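Local coordinates for protein putative oxidoreductase yhhX (Escherichia coli K-12, PDB 3F4L) that probably acts as an NAD(P)-dependent oxidoreductase of the Gfo/Idh/MocA family, possibly a scyllo-inositol dehydrogenase that uses NADP+, at residues R16-Y21 with L68-T73; Q182-F187 with V322-E327; S199-A204 with S226-I231. One frame throughout, in Å; residues are numbered along the deposited sequence.

Interaction 1 of 3, residues R16-Y21 with L68-T73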
# COMPACT_ATOMS: atom_id res chain seq x y z
N ARG A 16 3.48 -5.62 -32.65
CA ARG A 16 2.89 -4.54 -31.88
C ARG A 16 3.88 -3.70 -31.09
O ARG A 16 3.78 -2.47 -31.07
CB ARG A 16 1.83 -5.08 -30.92
CG ARG A 16 1.25 -4.01 -29.99
CD ARG A 16 0.03 -4.53 -29.27
NE ARG A 16 -1.00 -4.94 -30.22
CZ ARG A 16 -2.08 -5.66 -29.91
NH1 ARG A 16 -2.27 -6.05 -28.65
NH2 ARG A 16 -2.95 -5.99 -30.85
N TYR A 17 4.84 -4.35 -30.45
CA TYR A 17 5.78 -3.61 -29.63
C TYR A 17 7.17 -3.36 -30.20
O TYR A 17 7.95 -2.61 -29.62
CB TYR A 17 5.89 -4.27 -28.26
CG TYR A 17 4.56 -4.31 -27.54
CD1 TYR A 17 3.98 -3.15 -27.05
CD2 TYR A 17 3.89 -5.52 -27.35
CE1 TYR A 17 2.76 -3.18 -26.38
CE2 TYR A 17 2.67 -5.57 -26.69
CZ TYR A 17 2.11 -4.40 -26.20
OH TYR A 17 0.91 -4.44 -25.54
N HIS A 18 7.49 -3.98 -31.33
CA HIS A 18 8.80 -3.77 -31.94
C HIS A 18 8.75 -3.10 -33.30
O HIS A 18 9.26 -1.99 -33.48
CB HIS A 18 9.53 -5.11 -32.06
CG HIS A 18 9.92 -5.70 -30.74
ND1 HIS A 18 11.08 -5.35 -30.08
CD2 HIS A 18 9.30 -6.61 -29.95
CE1 HIS A 18 11.16 -6.02 -28.94
NE2 HIS A 18 10.09 -6.79 -28.84
N LEU A 19 8.14 -3.76 -34.28
CA LEU A 19 8.09 -3.24 -35.63
C LEU A 19 7.55 -1.82 -35.81
O LEU A 19 8.13 -1.04 -36.57
CB LEU A 19 7.34 -4.24 -36.54
CG LEU A 19 8.20 -5.21 -37.36
CD1 LEU A 19 9.55 -5.46 -36.68
CD2 LEU A 19 7.47 -6.52 -37.59
N PRO A 20 6.46 -1.47 -35.11
CA PRO A 20 5.95 -0.10 -35.28
C PRO A 20 7.02 0.95 -35.00
O PRO A 20 7.06 2.01 -35.64
CB PRO A 20 4.80 -0.03 -34.26
CG PRO A 20 4.30 -1.46 -34.21
CD PRO A 20 5.61 -2.24 -34.19
N TYR A 21 7.89 0.65 -34.05
CA TYR A 21 8.96 1.56 -33.65
C TYR A 21 10.21 1.45 -34.51
O TYR A 21 10.84 2.46 -34.85
CB TYR A 21 9.31 1.30 -32.18
CG TYR A 21 8.18 1.60 -31.24
CD1 TYR A 21 7.91 2.92 -30.84
CD2 TYR A 21 7.33 0.60 -30.78
CE1 TYR A 21 6.84 3.22 -30.02
CE2 TYR A 21 6.25 0.88 -29.96
CZ TYR A 21 6.01 2.20 -29.58
OH TYR A 21 4.94 2.47 -28.77
N LEU A 68 22.16 -7.23 -34.77
CA LEU A 68 21.29 -7.44 -33.62
C LEU A 68 20.18 -8.45 -33.92
O LEU A 68 19.51 -8.36 -34.95
CB LEU A 68 20.65 -6.12 -33.16
CG LEU A 68 19.65 -6.29 -32.00
CD1 LEU A 68 20.40 -6.55 -30.69
CD2 LEU A 68 18.75 -5.05 -31.89
N VAL A 69 20.02 -9.41 -33.03
CA VAL A 69 18.98 -10.42 -33.17
C VAL A 69 18.00 -10.20 -32.02
O VAL A 69 18.40 -10.08 -30.87
CB VAL A 69 19.57 -11.85 -33.08
CG1 VAL A 69 18.47 -12.87 -33.04
CG2 VAL A 69 20.49 -12.09 -34.30
N VAL A 70 16.71 -10.11 -32.33
CA VAL A 70 15.69 -9.88 -31.30
C VAL A 70 14.86 -11.15 -31.11
O VAL A 70 14.13 -11.55 -32.00
CB VAL A 70 14.78 -8.71 -31.71
CG1 VAL A 70 13.82 -8.35 -30.57
CG2 VAL A 70 15.64 -7.52 -32.09
N VAL A 71 14.99 -11.78 -29.95
CA VAL A 71 14.28 -13.02 -29.65
C VAL A 71 12.90 -12.75 -29.04
O VAL A 71 12.79 -12.25 -27.92
CB VAL A 71 15.09 -13.87 -28.68
CG1 VAL A 71 14.41 -15.21 -28.48
CG2 VAL A 71 16.51 -14.06 -29.23
N CYS A 72 11.86 -13.07 -29.80
CA CYS A 72 10.47 -12.85 -29.39
C CYS A 72 9.64 -14.12 -29.46
O CYS A 72 8.43 -14.04 -29.65
CB CYS A 72 9.81 -11.82 -30.30
SG CYS A 72 10.75 -10.33 -30.53
N THR A 73 10.28 -15.27 -29.34
CA THR A 73 9.57 -16.55 -29.39
C THR A 73 8.98 -16.87 -28.02
O THR A 73 8.84 -16.00 -27.16
CB THR A 73 10.51 -17.71 -29.79
OG1 THR A 73 11.64 -17.76 -28.89
CG2 THR A 73 11.00 -17.55 -31.23
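The imidazole of H18 reaches from helix 12-22 to V70 and C72, at the C-terminal end of strand 66-71. Both elements belong to the Rossmann fold of the N-terminal region. Strand 66-71 lies next to the first strand, 3-8, and helix 12-22 follows that first strand. The contact is small, 95 Å² in all, and fully buried.

V70 comes first along the strand. Its CG1 stands anti to the backbone N (chi1 -173°) and points at the histidine. V70 CG1 lies over one face, 4.3 Å from the centroid of the H18 ring. Its nearest ring atom is H18 CE1, 3.9 Å from V70 CG1. This is a CH-pi contact.

C72 follows, just past the end of the strand. Its sulfur meets the ring obliquely, 31° from the ring normal, on the same side as the methyl. H18 NE2 and CD2 each lie 4.0 Å from C72 SG.

Both ring nitrogens are bound outside the two segments. H18 NE2 is hydrogen-bonded to E95, in the Glu-Lys-Pro sequence that marks this family, and H18 ND1 to Y302 of helix 300-311. The ring also meets that of Y122. An alanine here would remove the ring, which is likely to strip E95 and Y302 of their shared partner and V70 and C72 of their aromatic cover. V70 CG1 and C72 SG themselves lie 3.7 Å apart.

Interaction 2 of 3, residues Q182-F187 with V322-E327; sequences QIISLF and VLTNLE
The chain of I184 turns beside its backbone N at the first torsion (chi1 -71°) and then runs on extended (chi2 164°). This carries CD1 across to T324 and N325. On the other side, T324 sets CG2 anti to its own backbone N, and that methyl faces the isoleucine. The two segments belong to helices 171-187 and 319-331 of the C-terminal alpha/beta domain.

Between the two segments, I184 CD1 makes the close contacts from the first. I184 CD1 lies 4.0 Å from T324 CG2. The same I184 CD1 lies 3.9 Å from N325 CA and 4.1 Å from N325 CB. The methyl therefore rests on the N325 backbone as well as on the side chains of T324 and N325 (CB). The nearest CA pair, I184 and N325, is 7.6 Å apart.

T324 divides its two branches. CG2 takes part in this packing, while OG1 bonds to S320 O one turn back and to R189 NE.

Around the contact, I183 and F187 of helix 171-187 pack on strand 219-225 of the mixed sheet. V322, L323 and L326 of helix 319-331 touch helix 102-115, in the Rossmann part of the chain. Helix 319-331 thus sits between the two regions.

The contact between the segments is purely van der Waals. It depends on shape and burial, and the polar branch of T324 is satisfied elsewhere.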
# COMPACT_ATOMS: atom_id res chain seq x y z
N GLN A 182 11.40 -1.05 -13.24
CA GLN A 182 11.38 0.42 -13.14
C GLN A 182 11.95 0.86 -11.80
O GLN A 182 12.75 1.79 -11.73
CB GLN A 182 9.95 0.94 -13.28
CG GLN A 182 9.33 0.71 -14.64
CD GLN A 182 7.90 1.22 -14.72
OE1 GLN A 182 7.11 1.04 -13.80
NE2 GLN A 182 7.55 1.86 -15.85
N ILE A 183 11.54 0.19 -10.72
CA ILE A 183 12.03 0.55 -9.39
C ILE A 183 13.53 0.29 -9.30
O ILE A 183 14.29 1.11 -8.78
CB ILE A 183 11.29 -0.25 -8.27
CG1 ILE A 183 9.80 0.10 -8.26
CG2 ILE A 183 11.91 0.05 -6.91
CD1 ILE A 183 9.53 1.62 -8.22
N ILE A 184 13.95 -0.85 -9.82
CA ILE A 184 15.37 -1.20 -9.79
C ILE A 184 16.21 -0.19 -10.59
O ILE A 184 17.30 0.18 -10.17
CB ILE A 184 15.56 -2.65 -10.33
CG1 ILE A 184 15.02 -3.64 -9.29
CG2 ILE A 184 17.02 -2.91 -10.64
CD1 ILE A 184 14.81 -5.04 -9.80
N SER A 185 15.70 0.28 -11.73
CA SER A 185 16.45 1.24 -12.53
C SER A 185 16.63 2.56 -11.77
O SER A 185 17.56 3.31 -12.06
CB SER A 185 15.73 1.53 -13.86
OG SER A 185 14.64 2.41 -13.66
N LEU A 186 15.76 2.85 -10.81
CA LEU A 186 15.85 4.10 -10.04
C LEU A 186 16.70 3.98 -8.78
O LEU A 186 17.47 4.88 -8.45
CB LEU A 186 14.47 4.57 -9.57
CG LEU A 186 13.36 4.88 -10.57
CD1 LEU A 186 12.06 5.22 -9.82
CD2 LEU A 186 13.80 6.02 -11.45
N PHE A 187 16.52 2.86 -8.08
CA PHE A 187 17.19 2.66 -6.80
C PHE A 187 18.20 1.53 -6.70
O PHE A 187 18.95 1.47 -5.74
CB PHE A 187 16.12 2.50 -5.72
CG PHE A 187 15.09 3.61 -5.72
CD1 PHE A 187 15.47 4.93 -5.51
CD2 PHE A 187 13.75 3.34 -5.94
CE1 PHE A 187 14.53 5.96 -5.52
CE2 PHE A 187 12.80 4.35 -5.94
CZ PHE A 187 13.19 5.67 -5.73
N VAL A 322 19.31 -6.69 -14.13
CA VAL A 322 18.66 -7.87 -14.68
C VAL A 322 18.73 -9.02 -13.68
O VAL A 322 17.73 -9.68 -13.43
CB VAL A 322 19.31 -8.29 -16.01
CG1 VAL A 322 18.61 -9.51 -16.58
CG2 VAL A 322 19.24 -7.15 -17.00
N LEU A 323 19.90 -9.25 -13.10
CA LEU A 323 20.07 -10.33 -12.15
C LEU A 323 19.25 -10.10 -10.87
O LEU A 323 18.72 -11.05 -10.28
CB LEU A 323 21.55 -10.50 -11.80
CG LEU A 323 22.45 -10.95 -12.96
CD1 LEU A 323 23.91 -11.01 -12.51
CD2 LEU A 323 22.00 -12.31 -13.44
N THR A 324 19.16 -8.85 -10.43
CA THR A 324 18.40 -8.55 -9.23
C THR A 324 16.92 -8.84 -9.48
O THR A 324 16.23 -9.38 -8.62
CB THR A 324 18.59 -7.08 -8.80
OG1 THR A 324 19.96 -6.86 -8.40
CG2 THR A 324 17.68 -6.75 -7.63
N ASN A 325 16.43 -8.50 -10.67
CA ASN A 325 15.03 -8.73 -11.03
C ASN A 325 14.70 -10.23 -10.99
O ASN A 325 13.75 -10.66 -10.33
CB ASN A 325 14.75 -8.15 -12.42
CG ASN A 325 13.28 -7.92 -12.68
OD1 ASN A 325 12.89 -6.86 -13.18
ND2 ASN A 325 12.45 -8.90 -12.35
N LEU A 326 15.49 -11.02 -11.71
CA LEU A 326 15.28 -12.47 -11.76
C LEU A 326 15.34 -13.11 -10.37
O LEU A 326 14.55 -14.00 -10.05
CB LEU A 326 16.32 -13.12 -12.66
CG LEU A 326 16.08 -13.09 -14.18
CD1 LEU A 326 15.60 -11.71 -14.62
CD2 LEU A 326 17.38 -13.47 -14.89
N GLU A 327 16.30 -12.67 -9.55
CA GLU A 327 16.45 -13.23 -8.21
C GLU A 327 15.23 -12.91 -7.34
O GLU A 327 14.71 -13.78 -6.64
CB GLU A 327 17.71 -12.68 -7.55
CG GLU A 327 18.02 -13.29 -6.21
CD GLU A 327 19.28 -12.71 -5.59
OE1 GLU A 327 20.31 -12.61 -6.29
OE2 GLU A 327 19.24 -12.36 -4.39

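Interaction 3 of 3, residues S199-A204 with S226-I231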
# COMPACT_ATOMS: atom_id res chain seq x y z
N SER A 199 -3.76 -15.87 -5.48
CA SER A 199 -4.58 -16.26 -6.62
C SER A 199 -6.01 -16.10 -6.12
O SER A 199 -6.52 -16.94 -5.39
CB SER A 199 -4.30 -17.72 -6.99
OG SER A 199 -5.09 -18.12 -8.09
N LEU A 200 -6.65 -15.00 -6.52
CA LEU A 200 -8.00 -14.68 -6.07
C LEU A 200 -9.19 -15.05 -6.94
O LEU A 200 -10.20 -15.53 -6.44
CB LEU A 200 -8.09 -13.17 -5.79
CG LEU A 200 -7.19 -12.59 -4.70
CD1 LEU A 200 -7.31 -11.07 -4.71
CD2 LEU A 200 -7.58 -13.15 -3.34
N ARG A 201 -9.09 -14.80 -8.24
CA ARG A 201 -10.19 -15.08 -9.16
C ARG A 201 -10.52 -16.56 -9.34
O ARG A 201 -11.69 -16.94 -9.32
CB ARG A 201 -9.90 -14.45 -10.52
CG ARG A 201 -9.85 -12.94 -10.49
CD ARG A 201 -9.51 -12.40 -11.86
NE ARG A 201 -8.23 -12.92 -12.32
CZ ARG A 201 -7.74 -12.73 -13.55
NH1 ARG A 201 -8.42 -12.03 -14.44
NH2 ARG A 201 -6.56 -13.24 -13.87
N ASN A 202 -9.49 -17.38 -9.54
CA ASN A 202 -9.69 -18.81 -9.73
C ASN A 202 -8.57 -19.55 -9.02
O ASN A 202 -7.44 -19.54 -9.49
CB ASN A 202 -9.68 -19.17 -11.21
CG ASN A 202 -10.09 -20.61 -11.46
OD1 ASN A 202 -9.83 -21.48 -10.63
ND2 ASN A 202 -10.74 -20.86 -12.60
N LYS A 203 -8.90 -20.19 -7.91
CA LYS A 203 -7.90 -20.91 -7.13
C LYS A 203 -7.13 -21.99 -7.88
O LYS A 203 -6.12 -22.50 -7.39
CB LYS A 203 -8.53 -21.51 -5.87
CG LYS A 203 -8.70 -20.51 -4.73
CD LYS A 203 -7.36 -19.94 -4.31
CE LYS A 203 -7.47 -19.00 -3.12
NZ LYS A 203 -8.31 -17.80 -3.39
N ALA A 204 -7.58 -22.34 -9.08
CA ALA A 204 -6.88 -23.36 -9.85
C ALA A 204 -5.73 -22.75 -10.64
O ALA A 204 -4.82 -23.46 -11.06
CB ALA A 204 -7.86 -24.05 -10.80
N SER A 226 -3.39 -6.19 -9.31
CA SER A 226 -4.53 -7.02 -8.97
C SER A 226 -5.46 -6.94 -10.16
O SER A 226 -5.46 -5.94 -10.87
CB SER A 226 -5.23 -6.47 -7.72
OG SER A 226 -6.45 -7.15 -7.49
N HIS A 227 -6.23 -8.00 -10.39
CA HIS A 227 -7.19 -8.00 -11.49
C HIS A 227 -8.57 -7.68 -10.92
O HIS A 227 -9.58 -7.89 -11.58
CB HIS A 227 -7.23 -9.36 -12.20
CG HIS A 227 -6.01 -9.65 -13.02
ND1 HIS A 227 -4.77 -9.87 -12.45
CD2 HIS A 227 -5.83 -9.75 -14.36
CE1 HIS A 227 -3.88 -10.09 -13.41
NE2 HIS A 227 -4.51 -10.02 -14.57
N LEU A 228 -8.60 -7.19 -9.68
CA LEU A 228 -9.88 -6.87 -9.04
C LEU A 228 -9.89 -5.46 -8.45
O LEU A 228 -10.06 -5.29 -7.25
CB LEU A 228 -10.17 -7.91 -7.95
CG LEU A 228 -10.37 -9.34 -8.46
CD1 LEU A 228 -10.45 -10.29 -7.27
CD2 LEU A 228 -11.64 -9.41 -9.31
N VAL A 229 -9.72 -4.47 -9.31
CA VAL A 229 -9.70 -3.07 -8.89
C VAL A 229 -10.67 -2.29 -9.77
O VAL A 229 -10.34 -1.88 -10.88
CB VAL A 229 -8.27 -2.49 -9.01
CG1 VAL A 229 -8.26 -0.99 -8.71
CG2 VAL A 229 -7.34 -3.22 -8.06
N LYS A 230 -11.89 -2.10 -9.27
CA LYS A 230 -12.91 -1.38 -10.02
C LYS A 230 -12.60 0.11 -10.09
O LYS A 230 -12.82 0.74 -11.12
CB LYS A 230 -14.28 -1.62 -9.38
CG LYS A 230 -15.44 -1.15 -10.24
CD LYS A 230 -15.47 -1.88 -11.58
CE LYS A 230 -16.73 -1.51 -12.38
NZ LYS A 230 -16.85 -2.24 -13.66
N ILE A 231 -12.10 0.68 -9.00
CA ILE A 231 -11.74 2.09 -8.99
C ILE A 231 -10.22 2.15 -8.86
O ILE A 231 -9.67 1.84 -7.81
CB ILE A 231 -12.36 2.85 -7.81
CG1 ILE A 231 -13.89 2.85 -7.93
CG2 ILE A 231 -11.84 4.28 -7.80
CD1 ILE A 231 -14.59 3.43 -6.71
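K203 NZ is gripped twice, by S199 O at 2.8 Å and by a salt bridge to D218 of the second subunit, while R201 of the same loop stacks on H227 across the contact. The contact joins two loops of the C-terminal alpha/beta domain. They follow strands 192-198 and 219-225, which flank strand 209-216 in the mixed sheet.

The guanidinium of R201 lies flat on the H227 ring, with centres 4.0 Å apart and planes at 27°. The overlap is offset. H227 CG sits over the centre of the guanidinium, while R201 NH2 lies toward the rim of the imidazole. R201 NH1 comes within 3.5 Å of H227 CD2 and is hydrogen-bonded to R157 O. A bend at chi3 of R201 (-59°) turns the group over the ring.

D208, outside the two loops, ties the stack together. The D208 carboxylate makes a salt bridge to R201 NE and accepts from L200 N. The D208 backbone O bonds to H227 ND1. These partners probably limit how far either flat group can turn.

Beside the stack, toward the backbone of R201, the contact is aliphatic. R201 CG packs on L228 CD2 at 4.1 Å.

The first loop also faces the second subunit, where L200 packs on D218. In the second loop L228 N donates to S226 OG at 3.1 Å, an ST turn. L228 CD1 lies 4.0 Å from L200 CB.

The three contacts are separate. Interaction 1 lies in the Rossmann region, and interactions 2 and 3 lie in the C-terminal alpha/beta domain. The centres of interactions 1 and 2 are about 22 Å apart, on opposite sides of the chain's centre. Interaction 3 is further out, about 26 Å from interaction 2 and 31 Å from interaction 1, centre to centre. No two of them touch; their nearest atoms are about 13 to 14 Å apart. H18 of interaction 1 is hydrogen-bonded to E95 of the family's Glu-Lys-Pro sequence, so this contact is probably the closest of the three to the active site. Interaction 2 packs helices near the junction with the Rossmann region. Interaction 3 borders the second subunit.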